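Local coordinates for protein CAIP (Helicobacter cinaedi, PDB 5LBH) that probably takes up and stores iron as a Dps-like mini-ferritin and, as a bacterial antigen, promotes the differentiation of macrophages into foam cells, at residues A[8-11]-A[12-16]; A[22-25]-A[26-30]; A[32-35]-A[36-40]; A[136-139]-A[140-144]. One frame throughout, in Å; residues are numbered along the deposited sequence.

Contact 1 (A[8-11]-A[12-16]); sequences LKQI and QADAS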
loop_
_atom_site.group_PDB
_atom_site.type_symbol
_atom_site.label_atom_id
_atom_site.label_comp_id
_atom_site.label_asym_id
_atom_site.label_seq_id
_atom_site.Cartn_x
_atom_site.Cartn_y
_atom_site.Cartn_z
ATOM N N LEU A 8 26.164 7.284 -28.203
ATOM C CA LEU A 8 24.877 7.485 -27.550
ATOM C C LEU A 8 23.749 7.753 -28.551
ATOM O O LEU A 8 22.655 7.196 -28.407
ATOM C CB LEU A 8 24.975 8.626 -26.543
ATOM C CG LEU A 8 25.708 8.421 -25.217
ATOM C CD1 LEU A 8 25.881 9.785 -24.545
ATOM C CD2 LEU A 8 25.011 7.420 -24.285
ATOM N N LYS A 9 23.967 8.626 -29.555
ATOM C CA LYS A 9 22.863 8.895 -30.488
ATOM C C LYS A 9 22.631 7.726 -31.425
ATOM O O LYS A 9 21.509 7.531 -31.904
ATOM C CB LYS A 9 23.039 10.177 -31.302
ATOM C CG LYS A 9 23.889 11.246 -30.738
ATOM C CD LYS A 9 23.618 12.553 -31.457
ATOM C CE LYS A 9 23.536 12.340 -32.958
ATOM N NZ LYS A 9 23.057 13.580 -33.644
ATOM N N GLN A 10 23.666 6.941 -31.700
ATOM C CA GLN A 10 23.453 5.708 -32.442
ATOM C C GLN A 10 22.552 4.760 -31.643
ATOM O O GLN A 10 21.571 4.217 -32.171
ATOM C CB GLN A 10 24.809 5.076 -32.782
ATOM C CG GLN A 10 24.711 3.776 -33.563
ATOM C CD GLN A 10 24.194 3.987 -34.968
ATOM O OE1 GLN A 10 24.620 4.901 -35.668
ATOM N NE2 GLN A 10 23.252 3.166 -35.373
ATOM N N ILE A 11 22.842 4.589 -30.348
ATOM C CA ILE A 11 21.960 3.808 -29.477
ATOM C C ILE A 11 20.537 4.376 -29.510
ATOM O O ILE A 11 19.549 3.635 -29.557
ATOM C CB ILE A 11 22.516 3.796 -28.039
ATOM C CG1 ILE A 11 23.916 3.154 -27.981
ATOM C CG2 ILE A 11 21.539 3.103 -27.107
ATOM C CD1 ILE A 11 24.276 2.546 -26.706
ATOM N N GLN A 12 20.419 5.707 -29.479
ATOM C CA GLN A 12 19.114 6.349 -29.510
ATOM C C GLN A 12 18.335 5.960 -30.765
ATOM O O GLN A 12 17.172 5.543 -30.685
ATOM C CB GLN A 12 19.285 7.867 -29.423
ATOM C CG GLN A 12 17.979 8.616 -29.262
ATOM C CD GLN A 12 18.081 10.086 -29.613
ATOM O OE1 GLN A 12 19.149 10.582 -29.948
ATOM N NE2 GLN A 12 16.960 10.788 -29.543
ATOM N N ALA A 13 18.971 6.079 -31.937
ATOM C CA ALA A 13 18.272 5.802 -33.188
ATOM C C ALA A 13 17.864 4.336 -33.287
ATOM O O ALA A 13 16.746 4.021 -33.716
ATOM C CB ALA A 13 19.138 6.212 -34.378
ATOM N N ASP A 14 18.759 3.423 -32.912
ATOM C CA ASP A 14 18.400 2.014 -32.975
ATOM C C ASP A 14 17.344 1.662 -31.934
ATOM O O ASP A 14 16.520 0.768 -32.182
ATOM C CB ASP A 14 19.644 1.141 -32.820
ATOM C CG ASP A 14 20.607 1.268 -34.003
ATOM O OD1 ASP A 14 20.183 1.206 -35.190
ATOM O OD2 ASP A 14 21.810 1.438 -33.733
ATOM N N ALA A 15 17.354 2.333 -30.766
ATOM C CA ALA A 15 16.298 2.094 -29.776
ATOM C C ALA A 15 14.930 2.467 -30.334
ATOM O O ALA A 15 13.953 1.736 -30.131
ATOM C CB ALA A 15 16.554 2.853 -28.474
ATOM N N SER A 16 14.831 3.604 -31.030
ATOM C CA SER A 16 13.514 4.007 -31.522
ATOM C C SER A 16 13.010 3.054 -32.599
ATOM O O SER A 16 11.808 2.794 -32.672
ATOM C CB SER A 16 13.513 5.459 -32.031
ATOM O OG SER A 16 14.237 5.633 -33.229
#
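Q10 and D14, one helical turn apart on helix 4-28, join through their side chains: NE2 of Q10 gives an N-H to OD2 of D14 at 2.8 Å, with an N-H...O angle of 160°. The acceptor lies close to the plane of the Q10 amide, whereas the amide nitrogen reaches OD2 on its syn side but 33° out of the carboxylate plane. The two flat groups are turned about halfway to perpendicular. Q10 gets there by a bend: CG leaves anti to the backbone N and beside the carbonyl carbon, then the chain folds at chi2 (68°), which carries the amide along the helix toward D14. Beneath this bridge runs the regular backbone bond from D14 N to Q10 O, 3.0 Å. Further round, Q12 CB rests against K9 O at 3.3 Å, and its extended chain carries OE1 to 4.1 Å from K9 CB. S16 closes the next turn, its OG giving a hydrogen bond to A13 O at 3.0 Å.

The second shell fixes these groups. D14 OD1 accepts from the backbone N-H groups of K78 and I79, OD2 is also bonded to Y102 OH, and Q10 NE2 bonds A76 O, tying this four-helix-bundle helix to the short helix 70-76 and the loop after it. Q12 NE2 bonds Y67 O, and K9 makes a cation-pi contact with Y67. The several hydrogen bonds from amide, backbone and tyrosine donors would probably stabilise the buried D14 carboxylate as the anion.

Contact 2 (A[22-25]-A[26-30]); sequences VHNF and HWNVK. With FE (Fe (III) ion), chain V.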
loop_
_atom_site.group_PDB
_atom_site.type_symbol
_atom_site.label_atom_id
_atom_site.label_comp_id
_atom_site.label_asym_id
_atom_site.label_seq_id
_atom_site.Cartn_x
_atom_site.Cartn_y
_atom_site.Cartn_z
ATOM N N VAL A 22 9.376 -4.099 -31.933
ATOM C CA VAL A 22 8.868 -4.967 -30.878
ATOM C C VAL A 22 7.348 -4.818 -30.709
ATOM O O VAL A 22 6.668 -5.794 -30.385
ATOM C CB VAL A 22 9.657 -4.705 -29.576
ATOM C CG1 VAL A 22 9.076 -5.486 -28.391
ATOM C CG2 VAL A 22 11.118 -5.055 -29.777
ATOM N N HIS A 23 6.776 -3.629 -30.962
ATOM C CA HIS A 23 5.314 -3.525 -30.994
ATOM C C HIS A 23 4.734 -4.464 -32.058
ATOM O O HIS A 23 3.701 -5.111 -31.849
ATOM C CB HIS A 23 4.893 -2.079 -31.276
ATOM C CG HIS A 23 4.819 -1.212 -30.055
ATOM N ND1 HIS A 23 5.918 -0.546 -29.548
ATOM C CD2 HIS A 23 3.770 -0.845 -29.278
ATOM C CE1 HIS A 23 5.558 0.164 -28.493
ATOM N NE2 HIS A 23 4.261 0.002 -28.311
ATOM N N ASN A 24 5.417 -4.578 -33.194
ATOM C CA ASN A 24 4.988 -5.483 -34.248
ATOM C C ASN A 24 5.033 -6.943 -33.779
ATOM O O ASN A 24 4.067 -7.691 -33.970
ATOM C CB ASN A 24 5.863 -5.216 -35.474
ATOM C CG ASN A 24 5.569 -6.118 -36.634
ATOM O OD1 ASN A 24 4.566 -6.813 -36.667
ATOM N ND2 ASN A 24 6.440 -6.067 -37.637
ATOM N N PHE A 25 6.127 -7.364 -33.132
ATOM C CA PHE A 25 6.142 -8.699 -32.520
ATOM C C PHE A 25 5.014 -8.855 -31.503
ATOM O O PHE A 25 4.364 -9.908 -31.422
ATOM C CB PHE A 25 7.485 -8.961 -31.833
ATOM C CG PHE A 25 8.660 -8.963 -32.763
ATOM C CD1 PHE A 25 8.499 -9.266 -34.106
ATOM C CD2 PHE A 25 9.929 -8.670 -32.293
ATOM C CE1 PHE A 25 9.586 -9.272 -34.965
ATOM C CE2 PHE A 25 11.022 -8.682 -33.138
ATOM C CZ PHE A 25 10.852 -8.982 -34.484
ATOM N N HIS A 26 4.784 -7.810 -30.712
ATOM C CA HIS A 26 3.770 -7.827 -29.668
ATOM C C HIS A 26 2.371 -8.028 -30.245
ATOM O O HIS A 26 1.549 -8.738 -29.660
ATOM C CB HIS A 26 3.884 -6.520 -28.887
ATOM C CG HIS A 26 2.829 -6.319 -27.852
ATOM N ND1 HIS A 26 2.758 -7.067 -26.694
ATOM C CD2 HIS A 26 1.826 -5.412 -27.779
ATOM C CE1 HIS A 26 1.745 -6.639 -25.963
ATOM N NE2 HIS A 26 1.164 -5.637 -26.598
ATOM N N TRP A 27 2.082 -7.407 -31.391
ATOM C CA TRP A 27 0.750 -7.453 -31.987
ATOM C C TRP A 27 0.500 -8.720 -32.812
ATOM O O TRP A 27 -0.643 -9.182 -32.897
ATOM C CB TRP A 27 0.539 -6.244 -32.896
ATOM C CG TRP A 27 0.594 -4.920 -32.235
ATOM C CD1 TRP A 27 0.153 -4.605 -30.981
ATOM C CD2 TRP A 27 1.087 -3.699 -32.810
ATOM N NE1 TRP A 27 0.358 -3.266 -30.733
ATOM C CE2 TRP A 27 0.927 -2.686 -31.837
ATOM C CE3 TRP A 27 1.661 -3.371 -34.045
ATOM C CZ2 TRP A 27 1.325 -1.368 -32.055
ATOM C CZ3 TRP A 27 2.056 -2.070 -34.269
ATOM C CH2 TRP A 27 1.888 -1.075 -33.275
ATOM N N ASN A 28 1.530 -9.264 -33.469
ATOM C CA ASN A 28 1.342 -10.222 -34.554
ATOM C C ASN A 28 1.899 -11.606 -34.236
ATOM O O ASN A 28 2.123 -12.402 -35.164
ATOM C CB ASN A 28 1.973 -9.690 -35.841
ATOM C CG ASN A 28 1.288 -8.425 -36.344
ATOM O OD1 ASN A 28 0.067 -8.329 -36.334
ATOM N ND2 ASN A 28 2.074 -7.464 -36.818
ATOM N N VAL A 29 2.187 -11.892 -32.959
ATOM C CA VAL A 29 2.539 -13.249 -32.556
ATOM C C VAL A 29 1.324 -14.166 -32.682
ATOM O O VAL A 29 0.187 -13.786 -32.368
ATOM C CB VAL A 29 3.140 -13.256 -31.132
ATOM C CG1 VAL A 29 2.164 -12.696 -30.096
ATOM C CG2 VAL A 29 3.547 -14.659 -30.739
ATOM N N LYS A 30 1.558 -15.375 -33.169
ATOM C CA LYS A 30 0.529 -16.390 -33.310
ATOM C C LYS A 30 1.002 -17.627 -32.571
ATOM O O LYS A 30 2.171 -17.732 -32.204
ATOM C CB LYS A 30 0.278 -16.712 -34.785
ATOM C CG LYS A 30 -0.172 -15.510 -35.585
ATOM C CD LYS A 30 -1.565 -15.052 -35.239
ATOM C CE LYS A 30 -1.848 -13.717 -35.925
ATOM N NZ LYS A 30 -1.276 -13.632 -37.318
HETATM FE FE FE V . -0.735 -4.213 -26.181
HETATM O O HOH W 1 -2.273 -5.234 -24.379
#
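N24 OD1 takes an N-H from N28 ND2 at 2.6 Å, on the last turn of helix 4-28, in the ferritin-like four-helix bundle, where the Dps-type iron site lies between subunits. The N24 and N28 amide planes stand 83° apart, yet the oxygen lies near the plane of the donating amide; N24 ND2 goes on to K84 O. One step round the helix, the W27 ring lies over its own turn: H23 O sits 3.0 Å above one face, toward the rim, and H23 CB makes a CH-pi contact 3.9 Å from the centroid of the six-membered ring. The H23 ring itself meets W27 obliquely, planes at 57°, and its ND1 is bonded to Y19 O. W27 NE1 reaches across the interface to D53 of a second subunit, whose F52 packs against both rings.

H26 points elsewhere. With CG anti to the backbone N (chi1 175°), its imidazole is carried off the helix to the metal, while ND1 is bonded to T41 OG1, which fixes the ring's rotation. D53 and E57 of the second subunit bind the same ion, so W27 and the metal share D53 as a partner. The iron is held by H26 NE2 at 2.4 Å, with a water 2.6 Å from the iron.

Contact 3 (A[32-35]-A[36-40]); sequences MDFH and PTHKA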
loop_
_atom_site.group_PDB
_atom_site.type_symbol
_atom_site.label_atom_id
_atom_site.label_comp_id
_atom_site.label_asym_id
_atom_site.label_seq_id
_atom_site.Cartn_x
_atom_site.Cartn_y
_atom_site.Cartn_z
ATOM N N MET A 32 0.312 -21.236 -29.840
ATOM C CA MET A 32 -0.188 -21.597 -28.513
ATOM C C MET A 32 0.469 -20.756 -27.423
ATOM O O MET A 32 -0.165 -20.422 -26.417
ATOM C CB MET A 32 0.043 -23.090 -28.261
ATOM C CG MET A 32 -1.122 -23.831 -27.570
ATOM S SD MET A 32 -2.725 -23.867 -28.447
ATOM C CE MET A 32 -3.817 -23.110 -27.247
ATOM N N ASP A 33 1.718 -20.360 -27.631
ATOM C CA ASP A 33 2.503 -19.601 -26.662
ATOM C C ASP A 33 2.315 -18.092 -26.895
ATOM O O ASP A 33 3.207 -17.257 -26.731
ATOM C CB ASP A 33 3.943 -20.106 -26.828
ATOM C CG ASP A 33 4.988 -19.411 -25.962
ATOM O OD1 ASP A 33 6.125 -19.924 -25.980
ATOM O OD2 ASP A 33 4.744 -18.415 -25.269
ATOM N N PHE A 34 1.068 -17.742 -27.260
ATOM C CA PHE A 34 0.719 -16.369 -27.633
ATOM C C PHE A 34 0.811 -15.421 -26.448
ATOM O O PHE A 34 1.332 -14.309 -26.577
ATOM C CB PHE A 34 -0.695 -16.294 -28.236
ATOM C CG PHE A 34 -1.231 -14.881 -28.330
ATOM C CD1 PHE A 34 -0.954 -14.080 -29.439
ATOM C CD2 PHE A 34 -1.953 -14.323 -27.281
ATOM C CE1 PHE A 34 -1.413 -12.742 -29.513
ATOM C CE2 PHE A 34 -2.401 -12.981 -27.342
ATOM C CZ PHE A 34 -2.128 -12.196 -28.462
ATOM N N HIS A 35 0.276 -15.820 -25.290
ATOM C CA HIS A 35 0.127 -14.822 -24.240
ATOM C C HIS A 35 1.419 -14.461 -23.504
ATOM O O HIS A 35 1.658 -13.267 -23.258
ATOM C CB HIS A 35 -0.917 -15.240 -23.216
ATOM C CG HIS A 35 -1.285 -14.119 -22.294
ATOM N ND1 HIS A 35 -1.044 -14.151 -20.927
ATOM C CD2 HIS A 35 -1.788 -12.891 -22.566
ATOM C CE1 HIS A 35 -1.432 -13.007 -20.392
ATOM N NE2 HIS A 35 -1.885 -12.228 -21.365
ATOM N N PRO A 36 2.255 -15.423 -23.091
ATOM C CA PRO A 36 3.561 -15.020 -22.547
ATOM C C PRO A 36 4.354 -14.152 -23.515
ATOM O O PRO A 36 4.960 -13.146 -23.111
ATOM C CB PRO A 36 4.257 -16.359 -22.256
ATOM C CG PRO A 36 3.459 -17.379 -22.902
ATOM C CD PRO A 36 2.077 -16.885 -23.048
ATOM N N THR A 37 4.307 -14.473 -24.805
ATOM C CA THR A 37 5.083 -13.693 -25.758
ATOM C C THR A 37 4.509 -12.290 -25.915
ATOM O O THR A 37 5.254 -11.309 -25.988
ATOM C CB THR A 37 5.126 -14.435 -27.086
ATOM O OG1 THR A 37 5.971 -15.582 -26.933
ATOM C CG2 THR A 37 5.713 -13.537 -28.172
ATOM N N HIS A 38 3.184 -12.173 -25.930
ATOM C CA HIS A 38 2.555 -10.858 -25.993
ATOM C C HIS A 38 3.015 -9.981 -24.829
ATOM O O HIS A 38 3.334 -8.801 -25.012
ATOM C CB HIS A 38 1.037 -11.054 -26.015
ATOM C CG HIS A 38 0.231 -9.804 -26.205
ATOM N ND1 HIS A 38 0.189 -9.113 -27.400
ATOM C CD2 HIS A 38 -0.650 -9.181 -25.382
ATOM C CE1 HIS A 38 -0.652 -8.096 -27.292
ATOM N NE2 HIS A 38 -1.170 -8.112 -26.075
ATOM N N LYS A 39 3.139 -10.569 -23.638
ATOM C CA LYS A 39 3.527 -9.816 -22.450
ATOM C C LYS A 39 5.036 -9.543 -22.394
ATOM O O LYS A 39 5.452 -8.437 -22.030
ATOM C CB LYS A 39 3.054 -10.564 -21.208
ATOM C CG LYS A 39 3.237 -9.796 -19.922
ATOM C CD LYS A 39 4.324 -10.416 -19.069
ATOM C CE LYS A 39 4.372 -9.753 -17.712
ATOM N NZ LYS A 39 5.394 -10.379 -16.820
ATOM N N ALA A 40 5.876 -10.517 -22.743
ATOM C CA ALA A 40 7.315 -10.260 -22.731
ATOM C C ALA A 40 7.674 -9.134 -23.693
ATOM O O ALA A 40 8.435 -8.227 -23.343
ATOM C CB ALA A 40 8.098 -11.528 -23.060
#
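Over one face of the H38 imidazole, near its rim, stands F34 CZ, 4.0 Å from H38 ND1, at the start of helix 34-61. The two rings are nearly parallel, planes 18° apart, but displaced, with little overlap: their centroids are 5.2 Å from each other. In return H38 CB sits above the rim of one phenyl face. Both rings leave the backbone with CG anti to N (chi1 166° for F34 and -175° for H38), which makes them lean in the same direction. The backbone bond from H38 N to F34 O, 2.9 Å, runs at their base.

D33 occupies the N-cap position of this bundle helix, although its side chain makes no capping bond. The T37 side chain is set roughly perpendicular to that of D33, its OG1 lying 3.2 Å from D33 O in a weak contact at best, and the hydroxyl is also bonded to S89 OG on helix 89-116. P36, in the first turn, brings no backbone N-H.

H38 belongs to the surroundings of the intersubunit iron site of this Dps-like mini-ferritin: ND1 is bonded to H26 O, the ring stacks on that of H26, and E57 of a second subunit packs against it. M139 of a third subunit packs on H38, and S142 of that subunit on F34. On the exposed flank K39 N bonds H35 O at 3.1 Å, while the K39 chain bends at chi2 and carries NZ to a salt bridge with E43.

Contact 4 (A[136-139]-A[140-144]); sequences AIWM and LKSQL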
loop_
_atom_site.group_PDB
_atom_site.type_symbol
_atom_site.label_atom_id
_atom_site.label_comp_id
_atom_site.label_asym_id
_atom_site.label_seq_id
_atom_site.Cartn_x
_atom_site.Cartn_y
_atom_site.Cartn_z
ATOM N N ALA A 136 19.806 -11.432 -20.338
ATOM C CA ALA A 136 18.714 -11.793 -21.235
ATOM C C ALA A 136 19.192 -12.681 -22.375
ATOM O O ALA A 136 18.469 -13.587 -22.805
ATOM C CB ALA A 136 18.052 -10.538 -21.789
ATOM N N ILE A 137 20.387 -12.406 -22.908
ATOM C CA ILE A 137 20.944 -13.217 -23.995
ATOM C C ILE A 137 21.170 -14.655 -23.536
ATOM O O ILE A 137 20.882 -15.610 -24.270
ATOM C CB ILE A 137 22.237 -12.564 -24.538
ATOM C CG1 ILE A 137 21.875 -11.328 -25.365
ATOM C CG2 ILE A 137 23.034 -13.535 -25.389
ATOM C CD1 ILE A 137 23.031 -10.414 -25.689
ATOM N N TRP A 138 21.662 -14.835 -22.303
ATOM C CA TRP A 138 21.776 -16.176 -21.730
ATOM C C TRP A 138 20.414 -16.872 -21.636
ATOM O O TRP A 138 20.309 -18.088 -21.842
ATOM C CB TRP A 138 22.427 -16.111 -20.344
ATOM C CG TRP A 138 22.253 -17.394 -19.584
ATOM C CD1 TRP A 138 22.750 -18.622 -19.930
ATOM C CD2 TRP A 138 21.523 -17.587 -18.365
ATOM N NE1 TRP A 138 22.378 -19.567 -18.999
ATOM C CE2 TRP A 138 21.624 -18.960 -18.029
ATOM C CE3 TRP A 138 20.805 -16.736 -17.515
ATOM C CZ2 TRP A 138 21.018 -19.502 -16.887
ATOM C CZ3 TRP A 138 20.209 -17.275 -16.374
ATOM C CH2 TRP A 138 20.318 -18.646 -16.075
ATOM N N MET A 139 19.359 -16.120 -21.319
ATOM C CA MET A 139 18.050 -16.732 -21.157
ATOM C C MET A 139 17.448 -17.105 -22.508
ATOM O O MET A 139 16.839 -18.173 -22.650
ATOM C CB MET A 139 17.130 -15.784 -20.393
ATOM C CG MET A 139 17.516 -15.570 -18.924
ATOM S SD MET A 139 16.363 -14.416 -18.125
ATOM C CE MET A 139 16.854 -14.615 -16.425
ATOM N N LEU A 140 17.640 -16.252 -23.524
ATOM C CA LEU A 140 17.111 -16.553 -24.852
ATOM C C LEU A 140 17.831 -17.743 -25.474
ATOM O O LEU A 140 17.202 -18.573 -26.142
ATOM C CB LEU A 140 17.223 -15.335 -25.765
ATOM C CG LEU A 140 16.174 -14.233 -25.605
ATOM C CD1 LEU A 140 16.648 -12.922 -26.256
ATOM C CD2 LEU A 140 14.868 -14.662 -26.192
ATOM N N LYS A 141 19.153 -17.845 -25.271
ATOM C CA LYS A 141 19.870 -19.015 -25.772
ATOM C C LYS A 141 19.404 -20.290 -25.082
ATOM O O LYS A 141 19.260 -21.334 -25.727
ATOM C CB LYS A 141 21.375 -18.848 -25.599
ATOM C CG LYS A 141 22.018 -17.870 -26.554
ATOM C CD LYS A 141 23.457 -17.659 -26.145
ATOM C CE LYS A 141 24.213 -16.828 -27.147
ATOM N NZ LYS A 141 25.616 -16.567 -26.679
ATOM N N SER A 142 19.130 -20.224 -23.777
ATOM C CA SER A 142 18.623 -21.413 -23.101
ATOM C C SER A 142 17.236 -21.759 -23.613
ATOM O O SER A 142 16.914 -22.935 -23.802
ATOM C CB SER A 142 18.602 -21.204 -21.589
ATOM O OG SER A 142 19.919 -21.154 -21.071
ATOM N N GLN A 143 16.430 -20.739 -23.912
ATOM C CA GLN A 143 15.076 -20.991 -24.367
ATOM C C GLN A 143 15.057 -21.552 -25.783
ATOM O O GLN A 143 14.215 -22.397 -26.093
ATOM C CB GLN A 143 14.264 -19.704 -24.256
ATOM C CG GLN A 143 12.854 -19.801 -24.800
ATOM C CD GLN A 143 12.108 -18.491 -24.709
ATOM O OE1 GLN A 143 12.624 -17.508 -24.172
ATOM N NE2 GLN A 143 10.880 -18.470 -25.220
ATOM N N LEU A 144 16.001 -21.154 -26.634
ATOM C CA LEU A 144 16.095 -21.687 -27.992
ATOM C C LEU A 144 16.896 -22.981 -28.070
ATOM O O LEU A 144 16.846 -23.657 -29.100
ATOM C CB LEU A 144 16.724 -20.645 -28.930
ATOM C CG LEU A 144 15.909 -19.372 -29.216
ATOM C CD1 LEU A 144 16.797 -18.233 -29.713
ATOM C CD2 LEU A 144 14.853 -19.675 -30.250
#
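The K141 stem follows the CG2 branch of I137 along helix 120-144, bringing K141 CE to 3.9 Å from I137 CG2. The tight part of the contact lies on the bundle side: I137 is buried against L97 and Y100 of helix 89-116, and L140 joins it there by packing on V96. K141 marks the solvent side. Its chain is extended beyond CG, and K141 CG lies 3.4 Å from I137 O, so the aliphatic stem covers that carbonyl before the exposed end of the residue is reached.

The face with W138 and S142 turns to neighbouring subunits, which cover it in part. S142 OG lies 3.6 Å from W138 NE1, obliquely to the indole, and 3.2 Å from W138 O. The backbone bond from S142 N to W138 O measures 3.1 Å. W138 meets W27 of a fourth subunit and L60 of a fifth. The fourth subunit is also hydrogen-bonded to the S142 backbone, and its F34 packs on M139.

One flank in the bundle, another in an intersubunit interface and a lysine at the surface suit the C-terminal helix of a twelve-subunit Dps-type ferritin shell.

Along the chain the contacts come in numerical order. Contacts 1 and 2 share helix 4-28, with centres 21 Å apart; contact 3 opens helix 34-61 and contact 4 closes helix 120-144. Contacts 2 and 3 touch, their centres 9 Å apart, with V29 packing on F34 and T37. Contact 1 lies across the chain's centre from contacts 3 and 4, 27 and 24 Å away between centres. Contacts 3 and 4 have nearest atoms about 5 Å apart within the chain, but their residues pair across subunits. Contacts 2 and 3 thus lie by the H26 half of an intersubunit iron site, the Q12 side chain of contact 1 is about 11 Å from another bound iron, and contact 4 takes part in subunit packing.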